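Local coordinates for protein NADPH-flavin oxidoreductase (Helicobacter pylori, PDB 2H0U) that binds flavin mononucleotide as a member of the nitroreductase family and probably uses NAD(P)H as the electron source for its oxidoreductase reactions, at residues E31-V36 against A154-D159. Numbering follows the deposited sequence.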
loop_
_atom_site.group_PDB
_atom_site.type_symbol
_atom_site.label_atom_id
_atom_site.label_comp_id
_atom_site.label_asym_id
_atom_site.label_seq_id
_atom_site.Cartn_x
_atom_site.Cartn_y
_atom_site.Cartn_z
ATOM N N GLU A 31 21.004 1.472 0.802
ATOM C CA GLU A 31 20.896 1.845 -0.605
ATOM C C GLU A 31 20.024 0.810 -1.301
ATOM O O GLU A 31 19.251 1.145 -2.188
ATOM C CB GLU A 31 22.304 1.871 -1.242
ATOM C CG GLU A 31 23.089 3.134 -0.852
ATOM C CD GLU A 31 24.572 3.066 -1.198
ATOM O OE1 GLU A 31 25.092 1.958 -1.549
ATOM O OE2 GLU A 31 25.233 4.128 -1.078
ATOM N N ALA A 32 20.134 -0.452 -0.901
ATOM C CA ALA A 32 19.257 -1.486 -1.519
ATOM C C ALA A 32 17.793 -1.255 -1.180
ATOM O O ALA A 32 16.925 -1.398 -2.050
ATOM C CB ALA A 32 19.657 -2.890 -1.101
ATOM N N LEU A 33 17.513 -0.865 0.057
ATOM C CA LEU A 33 16.118 -0.620 0.451
ATOM C C LEU A 33 15.545 0.583 -0.287
ATOM O O LEU A 33 14.396 0.565 -0.706
ATOM C CB LEU A 33 15.998 -0.472 1.995
ATOM C CG LEU A 33 16.234 -1.733 2.828
ATOM C CD1 LEU A 33 16.174 -1.418 4.305
ATOM C CD2 LEU A 33 15.244 -2.882 2.472
ATOM N N VAL A 34 16.352 1.611 -0.504
ATOM C CA VAL A 34 15.874 2.795 -1.248
ATOM C C VAL A 34 15.568 2.363 -2.691
ATOM O O VAL A 34 14.554 2.769 -3.272
ATOM C CB VAL A 34 16.942 3.929 -1.289
ATOM C CG1 VAL A 34 16.464 5.053 -2.255
ATOM C CG2 VAL A 34 17.149 4.483 0.086
ATOM N N GLU A 35 16.440 1.519 -3.229
ATOM C CA GLU A 35 16.197 0.920 -4.544
ATOM C C GLU A 35 14.883 0.132 -4.624
ATOM O O GLU A 35 14.146 0.239 -5.611
ATOM C CB GLU A 35 17.416 0.093 -4.994
ATOM C CG GLU A 35 17.276 -0.548 -6.387
ATOM C CD GLU A 35 17.299 0.456 -7.549
ATOM O OE1 GLU A 35 17.541 1.682 -7.364
ATOM O OE2 GLU A 35 17.152 -0.009 -8.687
ATOM N N VAL A 36 14.593 -0.674 -3.602
ATOM C CA VAL A 36 13.284 -1.339 -3.497
ATOM C C VAL A 36 12.137 -0.319 -3.647
ATOM O O VAL A 36 11.195 -0.538 -4.422
ATOM C CB VAL A 36 13.167 -2.155 -2.169
ATOM C CG1 VAL A 36 11.743 -2.706 -1.955
ATOM C CG2 VAL A 36 14.176 -3.324 -2.182
ATOM N N ALA A 154 12.654 -6.926 5.958
ATOM C CA ALA A 154 12.507 -8.221 6.691
ATOM C C ALA A 154 13.352 -9.314 6.029
ATOM O O ALA A 154 14.023 -10.090 6.710
ATOM C CB ALA A 154 11.049 -8.652 6.780
HETATM N N MSE A 155 13.359 -9.361 4.713
HETATM C CA MSE A 155 14.250 -10.295 4.015
HETATM C C MSE A 155 15.719 -10.126 4.397
HETATM O O MSE A 155 16.441 -11.128 4.497
HETATM C CB MSE A 155 14.087 -10.208 2.508
HETATM C CG MSE A 155 12.793 -10.748 2.000
HETATM SE SE MSE A 155 12.698 -10.431 0.053
HETATM C CE MSE A 155 14.122 -11.704 -0.489
ATOM N N LEU A 156 16.147 -8.883 4.661
ATOM C CA LEU A 156 17.524 -8.605 5.112
ATOM C C LEU A 156 17.744 -8.706 6.612
ATOM O O LEU A 156 18.850 -8.465 7.070
ATOM C CB LEU A 156 17.992 -7.220 4.643
ATOM C CG LEU A 156 18.186 -7.037 3.138
ATOM C CD1 LEU A 156 18.439 -5.568 2.778
ATOM C CD2 LEU A 156 19.339 -7.947 2.635
ATOM N N GLY A 157 16.715 -9.061 7.376
ATOM C CA GLY A 157 16.833 -9.172 8.840
ATOM C C GLY A 157 16.764 -7.840 9.550
ATOM O O GLY A 157 17.193 -7.710 10.716
ATOM N N ILE A 158 16.159 -6.866 8.870
ATOM C CA ILE A 158 16.073 -5.485 9.363
ATOM C C ILE A 158 14.629 -5.232 9.793
ATOM O O ILE A 158 13.696 -5.716 9.157
ATOM C CB ILE A 158 16.512 -4.455 8.254
ATOM C CG1 ILE A 158 18.011 -4.632 7.947
ATOM C CG2 ILE A 158 16.244 -2.979 8.673
ATOM C CD1 ILE A 158 18.455 -3.953 6.656
ATOM N N ASP A 159 14.447 -4.492 10.874
ATOM C CA ASP A 159 13.095 -4.238 11.361
ATOM C C ASP A 159 12.567 -2.927 10.921
ATOM O O ASP A 159 13.303 -2.116 10.378
ATOM C CB ASP A 159 13.068 -4.358 12.881
ATOM C CG ASP A 159 13.353 -5.759 13.325
ATOM O OD1 ASP A 159 12.402 -6.585 13.312
ATOM O OD2 ASP A 159 14.506 -6.017 13.729
#
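Leu33 of helix 27-38 meets Leu156 and Ile158 in a small, purely apolar contact where the long helix 131-155 ends and the chain turns into strand 159-163. The two methyl groups of Leu33 divide the work. CD2 lies against CD1 of Leu156 at 4.2 Å, and CD1 lies 4.1 Å from CD1 of Ile158, so one branched side chain bridges two residues that flank a glycine. The two approaches differ in kind: Leu33 and Leu156 run past each other in opposite senses, whereas Leu33 and Ile158 point at one another and meet tip to tip. In Ile158, CG1 is turned anti to the carbonyl carbon (chi1 -66°), and the nearly extended bond beyond it (chi2 165°) carries the terminal methyl out to Leu33.

The backbone between Leu156 and Ile158 sets both side chains toward helix 27-38. Gly157 takes a positive phi of 80° and closes a Schellman motif at the end of the helix, with its N bonded to Ala154 O at 3.0 Å. This turn ends the helix yet leaves the CB atoms of Leu156 and Ile158 directed at the same helix. The contact is modest, burying 124 Å² in all, and the closest CA pair, Leu33 and Leu156, is 9.4 Å apart; side chains alone bridge the gap.

Leu33 also rests on Ala152, and Ile158 on Ala153, both in helix 131-155, while Ile25 and Tyr196 touch Ile158 from loops. Val6 of the second subunit packs on Leu156 and Val7 of that subunit on Ala32, which brings the dimer interface up to this patch. Immediately beyond it, Asp159 begins strand 159-163, outermost in the sheet of this chain, and pairs through its backbone with Gly195 of strand 186-195.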